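Local coordinates for uncharacterized protein (Bacteroides ovatus, PDB 4IRT), which is of unknown function but carries a BNR repeat-like beta-propeller domain and is a putative neuraminidase, at residues Ser27-Gly32 and Asp370-Lys375; Tyr130-Gly135 and Leu183-Lys188. All coordinates share one frame; numbering follows the deposited sequence.

Overall arrangement
Both contacts are buried, their centres about 12 Å apart, and both involve first strands of four-stranded antiparallel sheets, but their chemistry differs. Interaction 1 sets strand 28-31 against the start of helix 371-377, and a carboxylate at the N-cap accepts directed hydrogen bonds. Interaction 2 brings together strands 124-131 and 178-185 of consecutive sheets; apolar side chains and one bridging water fill the seam, which runs out to exposed loop residues at Ser133 and Lys188. The helix joins the two: Lys375 donates to Val185 O and makes a cation-pi contact with Tyr184, while Glu372 packs on Pro131.

Interaction 1 (Ser27-Gly32 and Asp370-Lys375); sequences SLVTHG and DTELWK
Leu28 meets Asp370 through both side chain and backbone: its CG lies 4.0 Å from Asp370 CB, the two side chains crossing at about a right angle, while its carbonyl O receives a nearly straight CA-H...O contact from Asp370 CA (3.4 Å). It also packs on Gln35 and Ile37 of strand 34-40 and on His381. At Val29, CG2 runs alongside Glu372, 3.8 Å from Glu372 CG, and the two side chains point the same way; the Glu372 chain then bends at chi2 (-47°), and its OE2 pairs with Lys375 NZ in a salt bridge. Strand 28-31 is the first, edge strand of a four-stranded antiparallel sheet, a blade of the propeller, and Asp370 is the N-cap of helix 371-377 beside it, accepting from Leu373 N at OD1 (3.0 Å). Thr30 ties strand to cap with two bonds, both meeting the carboxylate on its syn side but tilted somewhat out of its plane. Thr30 N donates to Asp370 OD1 at 3.0 Å, and Thr30 OG1 to Asp370 OD2 at 2.7 Å; OD2 also bonds Gln35. Because Thr30 N and Leu373 N approach OD1 from opposite faces of the carboxylate plane, one oxygen serves both backbones. An alanine in place of Asp370 would leave Thr30 N, Thr30 OG1 and Leu373 N without this acceptor and would probably weaken the hold of the helix start on the strand. Leu373 CB lies 3.7 Å from Thr30 OG1, its side chain crossing that of Thr30 at a slant.

Interaction 2 (Tyr130-Gly135 and Leu183-Lys188); sequences YPLSGG and LYVDEK
Tyr130 OH and Leu183 N share one water, which lies 2.6 Å from the hydroxyl and accepts from Leu183 N at 3.1 Å. The water sits at the edge of the phenol ring and in its plane, linking a side-chain end on one strand to a backbone amide on the other. Leu183 also packs over one face of that ring: its CB stands 4.1 Å from the centroid, 25° off the ring normal, a CH-pi contact offset toward the rim and nearest to Tyr130 CZ. The two side chains cross at about a right angle, and Leu183 CD1 reaches on to the hydroxyl oxygen. With CG beside the backbone N of Tyr130 (chi1 -52°), the ring extends along the neighbouring strand, where CE1 comes within 3.4 Å of Leu183 O. Strands 124-131 and 178-185 are edge strands of two successive four-stranded antiparallel blades, and the touching parts run within 16° of the same direction. Their closest CA pair, Tyr130 and Val185, is 6.6 Å apart; side chains therefore fill this interblade seam, as in a beta-propeller. Val185 meets the first strand with both methyls. Its CG2, beside the backbone N, touches Tyr130 CB at 3.6 Å and more loosely meets Leu132 CD2, whereas CG1, anti to that N, packs against Pro131 O at 3.3 Å. Ile191 of the adjoining strand 191-198 touches Leu132, Leu183 and Val185, extending this apolar layer. Beyond the strand, Asp186 OD1 accepts from Lys188 N in an Asx turn, the donor lying well above the carboxylate plane. The turn brings the Lys188 backbone beside exposed Ser133, while Lys188 NZ bonds Gly261 O.

Interaction 1 (Ser27-Gly32 and Asp370-Lys375)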
# COMPACT_ATOMS: atom_id res chain seq x y z
N SER A 27 -5.96 -4.06 3.45
CA SER A 27 -6.52 -5.40 3.54
C SER A 27 -7.00 -5.69 4.96
O SER A 27 -7.88 -6.52 5.16
CB SER A 27 -5.46 -6.42 3.15
OG SER A 27 -4.32 -6.32 3.99
N LEU A 28 -6.39 -5.01 5.93
CA LEU A 28 -6.56 -5.29 7.36
C LEU A 28 -6.49 -3.95 8.11
O LEU A 28 -5.61 -3.12 7.85
CB LEU A 28 -5.40 -6.19 7.80
CG LEU A 28 -5.30 -6.81 9.19
CD1 LEU A 28 -6.41 -7.83 9.38
CD2 LEU A 28 -3.93 -7.46 9.34
N VAL A 29 -7.45 -3.73 9.01
CA VAL A 29 -7.54 -2.46 9.66
C VAL A 29 -8.29 -2.55 10.97
O VAL A 29 -9.36 -3.15 11.04
CB VAL A 29 -8.16 -1.39 8.74
CG1 VAL A 29 -9.58 -1.74 8.34
CG2 VAL A 29 -8.16 -0.04 9.45
N THR A 30 -7.69 -1.96 11.99
CA THR A 30 -8.28 -1.88 13.34
C THR A 30 -9.07 -0.58 13.55
O THR A 30 -8.61 0.50 13.21
CB THR A 30 -7.18 -2.00 14.42
OG1 THR A 30 -6.69 -3.36 14.45
CG2 THR A 30 -7.70 -1.63 15.83
N HIS A 31 -10.23 -0.69 14.17
CA HIS A 31 -10.96 0.48 14.67
C HIS A 31 -11.32 0.13 16.11
O HIS A 31 -11.99 -0.86 16.37
CB HIS A 31 -12.19 0.73 13.81
CG HIS A 31 -12.95 1.96 14.18
ND1 HIS A 31 -12.53 3.23 13.83
CD2 HIS A 31 -14.10 2.12 14.87
CE1 HIS A 31 -13.38 4.11 14.30
NE2 HIS A 31 -14.35 3.47 14.93
N GLY A 32 -10.78 0.90 17.05
CA GLY A 32 -11.00 0.59 18.47
C GLY A 32 -10.32 -0.73 18.83
O GLY A 32 -9.12 -0.91 18.57
N ASP A 370 -1.77 -3.81 9.12
CA ASP A 370 -2.80 -3.06 9.80
C ASP A 370 -2.17 -1.73 10.20
O ASP A 370 -1.60 -1.58 11.30
CB ASP A 370 -3.35 -3.85 10.97
CG ASP A 370 -4.54 -3.20 11.63
OD1 ASP A 370 -4.71 -1.96 11.53
OD2 ASP A 370 -5.32 -3.96 12.25
N THR A 371 -2.27 -0.78 9.29
CA THR A 371 -1.64 0.53 9.47
C THR A 371 -2.11 1.20 10.77
O THR A 371 -1.32 1.79 11.50
CB THR A 371 -1.94 1.48 8.31
OG1 THR A 371 -3.36 1.54 8.09
CG2 THR A 371 -1.27 1.02 7.03
N GLU A 372 -3.40 1.12 11.04
CA GLU A 372 -3.98 1.79 12.20
C GLU A 372 -3.59 1.17 13.55
O GLU A 372 -3.34 1.86 14.52
CB GLU A 372 -5.50 1.91 12.01
CG GLU A 372 -5.85 2.67 10.73
CD GLU A 372 -5.06 3.98 10.56
OE1 GLU A 372 -5.27 4.91 11.35
OE2 GLU A 372 -4.21 4.06 9.64
N LEU A 373 -3.47 -0.15 13.60
CA LEU A 373 -3.01 -0.82 14.80
C LEU A 373 -1.58 -0.45 15.13
O LEU A 373 -1.25 -0.28 16.29
CB LEU A 373 -3.12 -2.33 14.64
CG LEU A 373 -2.87 -3.16 15.88
CD1 LEU A 373 -3.88 -2.86 16.99
CD2 LEU A 373 -2.96 -4.61 15.47
N TRP A 374 -0.73 -0.29 14.13
CA TRP A 374 0.62 0.17 14.40
C TRP A 374 0.58 1.60 14.98
O TRP A 374 1.23 1.89 16.00
CB TRP A 374 1.51 0.06 13.15
CG TRP A 374 2.85 0.66 13.43
CD1 TRP A 374 3.28 1.91 13.08
CD2 TRP A 374 3.87 0.10 14.25
NE1 TRP A 374 4.53 2.13 13.58
CE2 TRP A 374 4.93 1.03 14.30
CE3 TRP A 374 4.02 -1.13 14.90
CZ2 TRP A 374 6.10 0.79 14.98
CZ3 TRP A 374 5.20 -1.35 15.60
CH2 TRP A 374 6.23 -0.40 15.61
N LYS A 375 -0.19 2.49 14.35
CA LYS A 375 -0.25 3.87 14.80
C LYS A 375 -0.80 4.02 16.21
O LYS A 375 -0.30 4.83 16.99
CB LYS A 375 -1.12 4.70 13.86
CG LYS A 375 -0.56 4.89 12.46
CD LYS A 375 -1.57 5.74 11.69
CE LYS A 375 -1.29 5.78 10.22
NZ LYS A 375 -2.50 6.38 9.58

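Interaction 2 (Tyr130-Gly135 and Leu183-Lys188)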
# COMPACT_ATOMS: atom_id res chain seq x y z
N TYR A 130 -7.14 6.23 3.07
CA TYR A 130 -6.31 6.68 4.19
C TYR A 130 -7.20 7.45 5.14
O TYR A 130 -8.05 8.25 4.70
CB TYR A 130 -5.15 7.56 3.72
CG TYR A 130 -4.33 6.93 2.62
CD1 TYR A 130 -3.28 6.07 2.93
CD2 TYR A 130 -4.66 7.12 1.27
CE1 TYR A 130 -2.55 5.45 1.93
CE2 TYR A 130 -3.95 6.49 0.27
CZ TYR A 130 -2.90 5.66 0.60
OH TYR A 130 -2.19 5.02 -0.37
N PRO A 131 -7.01 7.24 6.45
CA PRO A 131 -7.79 7.99 7.42
C PRO A 131 -7.18 9.36 7.71
O PRO A 131 -5.96 9.47 7.82
CB PRO A 131 -7.71 7.10 8.66
CG PRO A 131 -6.34 6.58 8.59
CD PRO A 131 -6.03 6.37 7.12
N LEU A 132 -8.03 10.36 7.88
CA LEU A 132 -7.60 11.72 8.15
C LEU A 132 -7.96 12.02 9.59
O LEU A 132 -8.81 11.34 10.18
CB LEU A 132 -8.33 12.71 7.24
CG LEU A 132 -8.05 12.54 5.74
CD1 LEU A 132 -8.90 13.55 4.98
CD2 LEU A 132 -6.57 12.72 5.45
N SER A 133 -7.34 13.05 10.15
CA SER A 133 -7.67 13.48 11.51
C SER A 133 -9.15 13.83 11.61
O SER A 133 -9.72 14.38 10.68
CB SER A 133 -6.82 14.68 11.92
OG SER A 133 -5.56 14.20 12.33
N GLY A 134 -9.77 13.43 12.71
CA GLY A 134 -11.16 13.75 12.97
C GLY A 134 -12.21 12.79 12.43
O GLY A 134 -13.39 13.04 12.56
N GLY A 135 -11.80 11.72 11.76
CA GLY A 135 -12.77 10.73 11.30
C GLY A 135 -13.09 10.74 9.82
O GLY A 135 -13.67 9.78 9.33
N LEU A 183 1.28 6.62 -0.47
CA LEU A 183 0.98 7.64 0.51
C LEU A 183 0.91 7.05 1.89
O LEU A 183 0.86 5.83 2.05
CB LEU A 183 -0.37 8.34 0.24
CG LEU A 183 -0.51 9.00 -1.12
CD1 LEU A 183 -1.08 8.04 -2.14
CD2 LEU A 183 -1.39 10.22 -1.12
N TYR A 184 0.89 7.94 2.86
CA TYR A 184 0.72 7.58 4.25
C TYR A 184 0.25 8.81 5.01
O TYR A 184 0.73 9.92 4.75
CB TYR A 184 2.03 7.11 4.84
CG TYR A 184 1.97 6.53 6.23
CD1 TYR A 184 1.59 5.20 6.41
CD2 TYR A 184 2.37 7.26 7.36
CE1 TYR A 184 1.54 4.62 7.68
CE2 TYR A 184 2.34 6.69 8.63
CZ TYR A 184 1.93 5.34 8.77
OH TYR A 184 1.89 4.73 10.00
N VAL A 185 -0.70 8.63 5.93
CA VAL A 185 -1.13 9.76 6.76
C VAL A 185 -0.54 9.53 8.13
O VAL A 185 -0.81 8.49 8.76
CB VAL A 185 -2.66 9.86 6.82
CG1 VAL A 185 -3.08 11.00 7.75
CG2 VAL A 185 -3.20 10.06 5.41
N ASP A 186 0.30 10.45 8.58
CA ASP A 186 1.06 10.22 9.80
C ASP A 186 0.22 10.47 11.04
O ASP A 186 -0.97 10.78 10.97
CB ASP A 186 2.40 10.96 9.81
CG ASP A 186 2.27 12.48 9.92
OD1 ASP A 186 1.22 12.99 10.37
OD2 ASP A 186 3.26 13.17 9.59
N GLU A 187 0.83 10.27 12.20
CA GLU A 187 0.09 10.37 13.46
C GLU A 187 -0.31 11.81 13.82
O GLU A 187 -1.06 12.02 14.77
CB GLU A 187 0.86 9.67 14.58
CG GLU A 187 0.86 8.18 14.32
CD GLU A 187 1.98 7.39 15.00
OE1 GLU A 187 2.46 7.83 16.04
OE2 GLU A 187 2.34 6.29 14.49
N LYS A 188 0.20 12.78 13.06
CA LYS A 188 -0.20 14.19 13.21
C LYS A 188 -1.22 14.63 12.16
O LYS A 188 -1.66 15.81 12.14
CB LYS A 188 1.03 15.07 13.13
CG LYS A 188 1.99 14.84 14.27
CD LYS A 188 2.96 15.98 14.44
CE LYS A 188 4.33 15.64 13.91
NZ LYS A 188 5.30 16.66 14.41
O HOH W 1 0.10 3.78 -0.60